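Local coordinates for arginine kinase (Anthopleura japonica, PDB 4RF6), which catalyses the reversible transfer of a phosphoryl group from ATP to L-arginine, giving phosphoarginine and ADP, in a chain of two tandem phosphagen kinase repeats, at residues T459-P464 and G693-Q698; Y452-K457 and D622-L627; T482-A487 and S596-V601. All blocks are in the same frame, centred on the assembly; numbering follows the deposited sequence.

Contact 1 of 3, residues T459-P464 and G693-Q698; sequences TSDMNP and GLSEVQ
Glu-696 reaches Asp-461 through a bent side chain: CG lies anti to its own carbonyl carbon (chi1 -69°), and a second turn at chi2 (84°) brings OE1 round to the backbone of 459-464. Asp-461 N donates to Glu-696 OE1 at 2.9 Å, almost straight and nearly along the C-O axis of the acceptor. The contact pairs an extended linker with a capped helix start: 459-464 belongs to the loop leading into strand 479-488 of the second repeat's catalytic domain, and 693-698 opens the C-terminal helix 696-714. Ser-695 is the N-cap and forms a capping box with Gln-698, each side chain accepting from the other's backbone N. The loop runs over this helix start in nearly the same direction, 8° apart, and a weak bond from Val-697 N to Asp-461 O joins the two backbones directly. Asp-461 turns its carboxylate forward along the chain to form an Asx turn, OD1 accepting from Asn-463 N at 3.2 Å, while OD2 has a salt bridge to Lys-466. Val-697 packs against that carboxylate, its CG2 3.5 Å from Asp-461 CG. On the other flank Met-462 SD rests 3.5 Å from Glu-696 CG, its side chain continuing onto Cys-606 and Val-609 of helix 598-616. Glu-696 OE2 pairs with Arg-488, and Ser-460 OG is bonded to His-620. One water accepts from Ser-460 OG and donates to Glu-696 OE2; a second bridges Asp-461 OD2, at 2.6 Å, and Ser-695 OG, at 2.7 Å.

Contact 2 of 3, residues Y452-K457 and D622-L627; sequences YKLANK and DAHGYL
The hydroxyl of Tyr-452 donates to the carbonyl of Ala-623, with OH 2.6 Å from O, and this short bond anchors the close-packed side of the contact. With CG anti to the backbone N (chi1 179°), the ring continues toward 622-627. Its hydroxyl approaches at a C=O...donor angle of 136°, tilted 27° from the carbonyl plane, while the carbonyl oxygen itself lies at the ring edge, near the plane of the ring. Leu-454 packs against the same oxygen: its CD2 methyl lies 3.5 Å from Ala-623 O and 4.0 Å from Ala-623 CB. This methyl also sits over one face of the His-624 imidazole in a CH-pi contact, 4.0 Å from the ring centroid and displaced toward the rim. One leucine methyl thus touches the carbonyl, the alanine methyl and the histidine ring. His-624 is further fixed by a hydrogen bond between ND1 and Thr-621 OG1, and its ring also meets that of Tyr-434.

The solvent side is looser. There Lys-457, extended beyond CG, passes obliquely over Asp-622; its CB lies 3.4 Å from Asp-622 O, and its CD is 4.1 Å from Asp-622 CB. The charged ends do not close into a salt bridge, with Lys-457 NZ 4.8 Å from Asp-622 OD2, so any attraction between these exposed groups is probably modest.

The contact fastens the turn after helix 438-448 to the small two-stranded hairpin of 620-621 and 625-626. Leu-454 also packs on Asp-442 and Val-445 of that helix, and Tyr-452 lies against Leu-692 in the loop ahead of helix 696-714.

Contact 3 of 3, residues T482-A487 and S596-V601; sequences TRIRVA and SDIGSV
Thr-482 and Ser-596 bring the backbones of the two segments to 6.0 Å, CA to CA, and Ile-484 CA lies 7.0 Å from Val-601 CA. Segment 482-487 is extended strand throughout. Segment 596-601 passes through an inverse gamma turn centred on Asp-597 and then enters helix 598-616, with Asp-597 as N-cap: its OD1 accepts a weak bond from Ser-600 N. Since side chains alternate along the strand, Thr-482 and Ile-484 both point at the helix, where Ile-598 and Val-601 receive them.

Thr-482 turns its two branches to different uses. CG2, anti to the backbone N (chi1 of OG1 -64°), enters between the helix residues, 3.7 Å from Ile-598 CG1 and 3.8 Å from Val-601 CG2. OG1 instead lies over the backbone of Ser-596 and is hydrogen-bonded to the carbonyl of Gly-595, so this hydroxyl is satisfied at the edge of an apolar interface.

This is helix-on-sheet packing in the catalytic domain of a phosphagen kinase: strand 479-488 is central in the antiparallel sheet, between strands 587-594 and 638-645, and helix 598-616 lies across one face. Ile-484 carries the packing two residues along the strand. Its side chain crosses that of Ile-598 at about a right angle, with Ile-484 CD1 3.9 Å from Ile-598 CG2, while Ile-484 CG1 lies 3.9 Å from Val-601 CG1. The two valine methyls are thereby divided, CG1 against the isoleucine and CG2 against the threonine. Beyond this pair, Ile-484 also touches Phe-602 and Leu-605 on the same helix, and Val-486 continues onto Leu-605 and Val-609.

From the N terminus, the second repeat first supplies 452-457 and then 459-464, neighbouring parts of one linker, before strand 479-488 begins. Contact 3 closes first, when the chain returns from strand 587-594 into helix 598-616. Contact 2 closes next, at the hairpin residues 622-627, and contact 1 last, at the start of helix 696-714. Contact 3 is thus nested inside both other loops, while contacts 1 and 2 cross. These two also touch: Tyr-626 packs against Ser-460 and Glu-696, and Gly-693 against Tyr-452. Together they bind the linker to the hairpin and C-terminal helix, beside the sheet-helix core of contact 3.

Contact 1 of 3, residues T459-P464 and G693-Q698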
loop_
_atom_site.group_PDB
_atom_site.type_symbol
_atom_site.label_atom_id
_atom_site.label_comp_id
_atom_site.label_asym_id
_atom_site.label_seq_id
_atom_site.Cartn_x
_atom_site.Cartn_y
_atom_site.Cartn_z
ATOM N N THR A 459 -16.662 -30.377 15.030
ATOM C CA THR A 459 -16.517 -29.946 16.416
ATOM C C THR A 459 -15.119 -29.381 16.697
ATOM O O THR A 459 -14.124 -30.091 16.567
ATOM C CB THR A 459 -16.783 -31.119 17.377
ATOM O OG1 THR A 459 -18.098 -31.643 17.134
ATOM C CG2 THR A 459 -16.661 -30.668 18.830
ATOM N N SER A 460 -15.039 -28.112 17.097
ATOM C CA SER A 460 -13.757 -27.519 17.476
ATOM C C SER A 460 -13.490 -27.790 18.956
ATOM O O SER A 460 -14.429 -27.856 19.751
ATOM C CB SER A 460 -13.755 -26.011 17.206
ATOM O OG SER A 460 -14.090 -25.722 15.862
ATOM N N ASP A 461 -12.217 -27.943 19.322
ATOM C CA ASP A 461 -11.848 -28.236 20.709
ATOM C C ASP A 461 -10.429 -27.771 20.990
ATOM O O ASP A 461 -9.459 -28.450 20.626
ATOM C CB ASP A 461 -11.955 -29.741 20.986
ATOM C CG ASP A 461 -11.912 -30.077 22.470
ATOM O OD1 ASP A 461 -11.522 -29.210 23.286
ATOM O OD2 ASP A 461 -12.251 -31.229 22.819
ATOM N N MET A 462 -10.303 -26.623 21.650
ATOM C CA MET A 462 -8.988 -26.099 22.005
ATOM C C MET A 462 -8.705 -26.201 23.506
ATOM O O MET A 462 -8.154 -25.274 24.100
ATOM C CB MET A 462 -8.836 -24.651 21.529
ATOM C CG MET A 462 -8.823 -24.499 20.002
ATOM S SD MET A 462 -7.344 -25.231 19.259
ATOM C CE MET A 462 -6.116 -23.985 19.661
ATOM N N ASN A 463 -9.074 -27.329 24.114
ATOM C CA ASN A 463 -8.708 -27.609 25.504
ATOM C C ASN A 463 -7.546 -28.590 25.573
ATOM O O ASN A 463 -7.738 -29.795 25.411
ATOM C CB ASN A 463 -9.900 -28.186 26.270
ATOM C CG ASN A 463 -9.628 -28.363 27.758
ATOM O OD1 ASN A 463 -8.488 -28.307 28.217
ATOM N ND2 ASN A 463 -10.693 -28.591 28.521
ATOM N N PRO A 464 -6.334 -28.079 25.854
ATOM C CA PRO A 464 -5.125 -28.908 25.908
ATOM C C PRO A 464 -5.145 -29.961 27.016
ATOM O O PRO A 464 -4.345 -30.891 26.964
ATOM C CB PRO A 464 -4.006 -27.886 26.176
ATOM C CG PRO A 464 -4.701 -26.714 26.794
ATOM C CD PRO A 464 -6.049 -26.663 26.157
ATOM N N GLY A 693 -13.850 -32.750 10.480
ATOM C CA GLY A 693 -14.432 -33.971 11.017
ATOM C C GLY A 693 -13.764 -34.473 12.282
ATOM O O GLY A 693 -14.212 -35.452 12.894
ATOM N N LEU A 694 -12.681 -33.808 12.671
ATOM C CA LEU A 694 -11.986 -34.118 13.914
ATOM C C LEU A 694 -11.602 -32.799 14.567
ATOM O O LEU A 694 -11.343 -31.807 13.878
ATOM C CB LEU A 694 -10.738 -34.979 13.663
ATOM C CG LEU A 694 -9.454 -34.313 13.148
ATOM C CD1 LEU A 694 -8.319 -35.340 13.027
ATOM C CD2 LEU A 694 -9.650 -33.578 11.814
ATOM N N SER A 695 -11.579 -32.773 15.893
ATOM C CA SER A 695 -11.265 -31.540 16.605
ATOM C C SER A 695 -9.756 -31.334 16.667
ATOM O O SER A 695 -8.986 -32.243 16.333
ATOM C CB SER A 695 -11.830 -31.593 18.015
ATOM O OG SER A 695 -11.122 -32.520 18.808
ATOM N N GLU A 696 -9.328 -30.148 17.093
ATOM C CA GLU A 696 -7.901 -29.881 17.267
ATOM C C GLU A 696 -7.288 -30.841 18.273
ATOM O O GLU A 696 -6.193 -31.375 18.057
ATOM C CB GLU A 696 -7.664 -28.428 17.684
ATOM C CG GLU A 696 -7.966 -27.420 16.579
ATOM C CD GLU A 696 -9.434 -27.055 16.499
ATOM O OE1 GLU A 696 -10.256 -27.731 17.157
ATOM O OE2 GLU A 696 -9.760 -26.087 15.775
ATOM N N VAL A 697 -8.011 -31.073 19.365
ATOM C CA VAL A 697 -7.598 -32.020 20.391
ATOM C C VAL A 697 -7.409 -33.415 19.812
ATOM O O VAL A 697 -6.424 -34.095 20.112
ATOM C CB VAL A 697 -8.648 -32.078 21.524
ATOM C CG1 VAL A 697 -8.532 -33.374 22.320
ATOM C CG2 VAL A 697 -8.504 -30.868 22.447
ATOM N N GLN A 698 -8.357 -33.838 18.982
ATOM C CA GLN A 698 -8.307 -35.176 18.404
ATOM C C GLN A 698 -7.145 -35.312 17.436
ATOM O O GLN A 698 -6.490 -36.352 17.380
ATOM C CB GLN A 698 -9.633 -35.516 17.721
ATOM C CG GLN A 698 -10.749 -35.822 18.718
ATOM C CD GLN A 698 -12.093 -36.035 18.053
ATOM O OE1 GLN A 698 -12.524 -35.234 17.221
ATOM N NE2 GLN A 698 -12.765 -37.122 18.415
HETATM O O HOH W 1 -11.974 -26.554 14.521
HETATM O O HOH W 2 -12.301 -33.206 21.088
#

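Contact 2 of 3, residues Y452-K457 and D622-L627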
loop_
_atom_site.group_PDB
_atom_site.type_symbol
_atom_site.label_atom_id
_atom_site.label_comp_id
_atom_site.label_asym_id
_atom_site.label_seq_id
_atom_site.Cartn_x
_atom_site.Cartn_y
_atom_site.Cartn_z
ATOM N N TYR A 452 -14.984 -36.497 4.717
ATOM C CA TYR A 452 -15.915 -35.621 5.446
ATOM C C TYR A 452 -17.164 -35.240 4.652
ATOM O O TYR A 452 -17.096 -34.936 3.448
ATOM C CB TYR A 452 -15.201 -34.351 5.929
ATOM C CG TYR A 452 -16.092 -33.373 6.674
ATOM C CD1 TYR A 452 -16.427 -33.591 8.003
ATOM C CD2 TYR A 452 -16.581 -32.232 6.049
ATOM C CE1 TYR A 452 -17.222 -32.716 8.692
ATOM C CE2 TYR A 452 -17.388 -31.334 6.731
ATOM C CZ TYR A 452 -17.701 -31.591 8.056
ATOM O OH TYR A 452 -18.496 -30.729 8.765
ATOM N N LYS A 453 -18.313 -35.267 5.331
ATOM C CA LYS A 453 -19.556 -34.769 4.754
ATOM C C LYS A 453 -20.029 -33.584 5.584
ATOM O O LYS A 453 -20.006 -33.643 6.811
ATOM C CB LYS A 453 -20.642 -35.846 4.748
ATOM C CG LYS A 453 -20.206 -37.197 4.215
ATOM C CD LYS A 453 -19.714 -37.113 2.777
ATOM C CE LYS A 453 -19.140 -38.461 2.329
ATOM N NZ LYS A 453 -18.632 -38.428 0.928
ATOM N N LEU A 454 -20.445 -32.509 4.918
ATOM C CA LEU A 454 -20.902 -31.302 5.612
ATOM C C LEU A 454 -22.084 -31.577 6.538
ATOM O O LEU A 454 -22.266 -30.889 7.541
ATOM C CB LEU A 454 -21.245 -30.202 4.601
ATOM C CG LEU A 454 -20.017 -29.598 3.918
ATOM C CD1 LEU A 454 -20.351 -29.058 2.543
ATOM C CD2 LEU A 454 -19.403 -28.501 4.776
ATOM N N ALA A 455 -22.884 -32.584 6.196
ATOM C CA ALA A 455 -23.988 -33.014 7.053
ATOM C C ALA A 455 -23.495 -33.505 8.420
ATOM O O ALA A 455 -24.198 -33.372 9.420
ATOM C CB ALA A 455 -24.800 -34.088 6.367
ATOM N N ASN A 456 -22.291 -34.073 8.465
ATOM C CA ASN A 456 -21.711 -34.533 9.733
ATOM C C ASN A 456 -21.472 -33.393 10.705
ATOM O O ASN A 456 -21.545 -33.568 11.930
ATOM C CB ASN A 456 -20.351 -35.201 9.518
ATOM C CG ASN A 456 -20.414 -36.407 8.610
ATOM O OD1 ASN A 456 -19.386 -36.854 8.094
ATOM N ND2 ASN A 456 -21.605 -36.944 8.410
ATOM N N LYS A 457 -21.132 -32.239 10.140
ATOM C CA LYS A 457 -20.708 -31.074 10.910
ATOM C C LYS A 457 -19.407 -31.319 11.675
ATOM O O LYS A 457 -18.909 -32.446 11.747
ATOM C CB LYS A 457 -21.841 -30.553 11.795
ATOM C CG LYS A 457 -23.001 -30.046 10.937
ATOM C CD LYS A 457 -24.199 -29.619 11.745
ATOM C CE LYS A 457 -25.203 -28.925 10.829
ATOM N NZ LYS A 457 -26.323 -28.313 11.590
ATOM N N ASP A 622 -20.836 -24.370 12.068
ATOM C CA ASP A 622 -20.932 -25.762 12.497
ATOM C C ASP A 622 -20.496 -26.718 11.389
ATOM O O ASP A 622 -19.875 -27.740 11.652
ATOM C CB ASP A 622 -22.358 -26.112 12.943
ATOM C CG ASP A 622 -22.762 -25.420 14.231
ATOM O OD1 ASP A 622 -21.869 -24.926 14.955
ATOM O OD2 ASP A 622 -23.983 -25.377 14.515
ATOM N N ALA A 623 -20.824 -26.383 10.147
ATOM C CA ALA A 623 -20.531 -27.275 9.023
ATOM C C ALA A 623 -19.072 -27.216 8.545
ATOM O O ALA A 623 -18.519 -28.233 8.118
ATOM C CB ALA A 623 -21.466 -26.994 7.871
ATOM N N HIS A 624 -18.462 -26.029 8.597
ATOM C CA HIS A 624 -17.112 -25.828 8.056
ATOM C C HIS A 624 -16.005 -25.662 9.102
ATOM O O HIS A 624 -14.817 -25.595 8.754
ATOM C CB HIS A 624 -17.075 -24.594 7.143
ATOM C CG HIS A 624 -18.120 -24.591 6.070
ATOM N ND1 HIS A 624 -19.398 -24.114 6.278
ATOM C CD2 HIS A 624 -18.067 -24.982 4.774
ATOM C CE1 HIS A 624 -20.090 -24.220 5.156
ATOM N NE2 HIS A 624 -19.307 -24.742 4.229
ATOM N N GLY A 625 -16.373 -25.571 10.376
ATOM C CA GLY A 625 -15.389 -25.257 11.398
ATOM C C GLY A 625 -14.868 -23.847 11.190
ATOM O O GLY A 625 -15.614 -22.973 10.739
ATOM N N TYR A 626 -13.598 -23.604 11.500
ATOM C CA TYR A 626 -13.049 -22.267 11.279
ATOM C C TYR A 626 -12.941 -21.954 9.796
ATOM O O TYR A 626 -12.458 -22.771 9.002
ATOM C CB TYR A 626 -11.711 -22.074 12.001
ATOM C CG TYR A 626 -11.879 -22.141 13.502
ATOM C CD1 TYR A 626 -12.406 -21.066 14.210
ATOM C CD2 TYR A 626 -11.542 -23.288 14.204
ATOM C CE1 TYR A 626 -12.581 -21.130 15.578
ATOM C CE2 TYR A 626 -11.706 -23.361 15.562
ATOM C CZ TYR A 626 -12.228 -22.282 16.245
ATOM O OH TYR A 626 -12.397 -22.360 17.613
ATOM N N LEU A 627 -13.416 -20.771 9.427
ATOM C CA LEU A 627 -13.488 -20.375 8.026
ATOM C C LEU A 627 -12.183 -19.795 7.520
ATOM O O LEU A 627 -11.437 -19.139 8.257
ATOM C CB LEU A 627 -14.612 -19.367 7.809
ATOM C CG LEU A 627 -16.000 -19.910 8.118
ATOM C CD1 LEU A 627 -17.043 -18.844 7.876
ATOM C CD2 LEU A 627 -16.285 -21.117 7.250
#

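Contact 3 of 3, residues T482-A487 and S596-V601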
loop_
_atom_site.group_PDB
_atom_site.type_symbol
_atom_site.label_atom_id
_atom_site.label_comp_id
_atom_site.label_asym_id
_atom_site.label_seq_id
_atom_site.Cartn_x
_atom_site.Cartn_y
_atom_site.Cartn_z
ATOM N N THR A 482 8.984 -30.206 16.915
ATOM C CA THR A 482 7.531 -30.364 16.948
ATOM C C THR A 482 6.878 -29.019 16.662
ATOM O O THR A 482 7.248 -28.013 17.269
ATOM C CB THR A 482 7.056 -30.883 18.321
ATOM O OG1 THR A 482 7.583 -32.197 18.546
ATOM C CG2 THR A 482 5.537 -30.951 18.370
ATOM N N ARG A 483 5.920 -28.996 15.738
ATOM C CA ARG A 483 5.343 -27.740 15.276
ATOM C C ARG A 483 3.837 -27.888 15.098
ATOM O O ARG A 483 3.367 -28.868 14.507
ATOM C CB ARG A 483 5.977 -27.360 13.937
ATOM C CG ARG A 483 5.558 -26.017 13.348
ATOM C CD ARG A 483 6.343 -25.759 12.062
ATOM N NE ARG A 483 5.977 -24.514 11.390
ATOM C CZ ARG A 483 5.015 -24.404 10.476
ATOM N NH1 ARG A 483 4.301 -25.462 10.113
ATOM N NH2 ARG A 483 4.766 -23.230 9.919
ATOM N N ILE A 484 3.073 -26.926 15.605
ATOM C CA ILE A 484 1.631 -26.927 15.355
ATOM C C ILE A 484 1.158 -25.543 14.948
ATOM O O ILE A 484 1.366 -24.568 15.676
ATOM C CB ILE A 484 0.815 -27.408 16.573
ATOM C CG1 ILE A 484 1.286 -28.790 17.038
ATOM C CG2 ILE A 484 -0.670 -27.442 16.226
ATOM C CD1 ILE A 484 0.629 -29.268 18.337
ATOM N N ARG A 485 0.523 -25.472 13.782
ATOM C CA ARG A 485 0.036 -24.215 13.223
ATOM C C ARG A 485 -1.480 -24.260 13.077
ATOM O O ARG A 485 -2.035 -25.305 12.730
ATOM C CB ARG A 485 0.676 -23.982 11.848
ATOM C CG ARG A 485 0.067 -22.843 11.017
ATOM C CD ARG A 485 -1.051 -23.331 10.084
ATOM N NE ARG A 485 -0.543 -23.903 8.839
ATOM C CZ ARG A 485 -1.313 -24.416 7.886
ATOM N NH1 ARG A 485 -2.632 -24.439 8.039
ATOM N NH2 ARG A 485 -0.765 -24.907 6.781
ATOM N N VAL A 486 -2.150 -23.133 13.317
ATOM C CA VAL A 486 -3.559 -23.012 12.940
ATOM C C VAL A 486 -3.780 -21.733 12.138
ATOM O O VAL A 486 -3.168 -20.699 12.408
ATOM C CB VAL A 486 -4.539 -23.066 14.148
ATOM C CG1 VAL A 486 -4.468 -24.409 14.852
ATOM C CG2 VAL A 486 -4.271 -21.937 15.123
ATOM N N ALA A 487 -4.636 -21.821 11.130
ATOM C CA ALA A 487 -5.081 -20.639 10.409
ATOM C C ALA A 487 -6.375 -20.176 11.060
ATOM O O ALA A 487 -7.234 -20.992 11.383
ATOM C CB ALA A 487 -5.322 -20.968 8.948
ATOM N N SER A 596 10.483 -33.261 21.444
ATOM C CA SER A 596 9.351 -34.147 21.204
ATOM C C SER A 596 8.038 -33.772 21.886
ATOM O O SER A 596 7.045 -34.490 21.742
ATOM C CB SER A 596 9.736 -35.555 21.663
ATOM O OG SER A 596 10.069 -35.545 23.041
ATOM N N ASP A 597 8.019 -32.670 22.629
ATOM C CA ASP A 597 6.894 -32.425 23.533
ATOM C C ASP A 597 5.687 -31.764 22.866
ATOM O O ASP A 597 5.516 -30.547 22.939
ATOM C CB ASP A 597 7.340 -31.621 24.757
ATOM C CG ASP A 597 6.385 -31.772 25.927
ATOM O OD1 ASP A 597 5.298 -32.353 25.725
ATOM O OD2 ASP A 597 6.722 -31.313 27.038
ATOM N N ILE A 598 4.841 -32.579 22.245
ATOM C CA ILE A 598 3.653 -32.078 21.549
ATOM C C ILE A 598 2.651 -31.439 22.509
ATOM O O ILE A 598 1.994 -30.453 22.161
ATOM C CB ILE A 598 2.945 -33.190 20.746
ATOM C CG1 ILE A 598 3.935 -33.912 19.833
ATOM C CG2 ILE A 598 1.808 -32.614 19.914
ATOM C CD1 ILE A 598 4.269 -35.317 20.277
ATOM N N GLY A 599 2.536 -31.998 23.712
ATOM C CA GLY A 599 1.593 -31.498 24.698
ATOM C C GLY A 599 1.898 -30.074 25.115
ATOM O O GLY A 599 0.993 -29.255 25.303
ATOM N N SER A 600 3.186 -29.777 25.258
ATOM C CA SER A 600 3.629 -28.433 25.611
ATOM C C SER A 600 3.397 -27.457 24.461
ATOM O O SER A 600 2.885 -26.347 24.661
ATOM C CB SER A 600 5.110 -28.451 25.985
ATOM O OG SER A 600 5.603 -27.140 26.170
ATOM N N VAL A 601 3.786 -27.868 23.256
ATOM C CA VAL A 601 3.570 -27.053 22.062
ATOM C C VAL A 601 2.087 -26.715 21.905
ATOM O O VAL A 601 1.717 -25.562 21.660
ATOM C CB VAL A 601 4.066 -27.776 20.794
ATOM C CG1 VAL A 601 3.673 -27.006 19.539
ATOM C CG2 VAL A 601 5.582 -28.006 20.847
#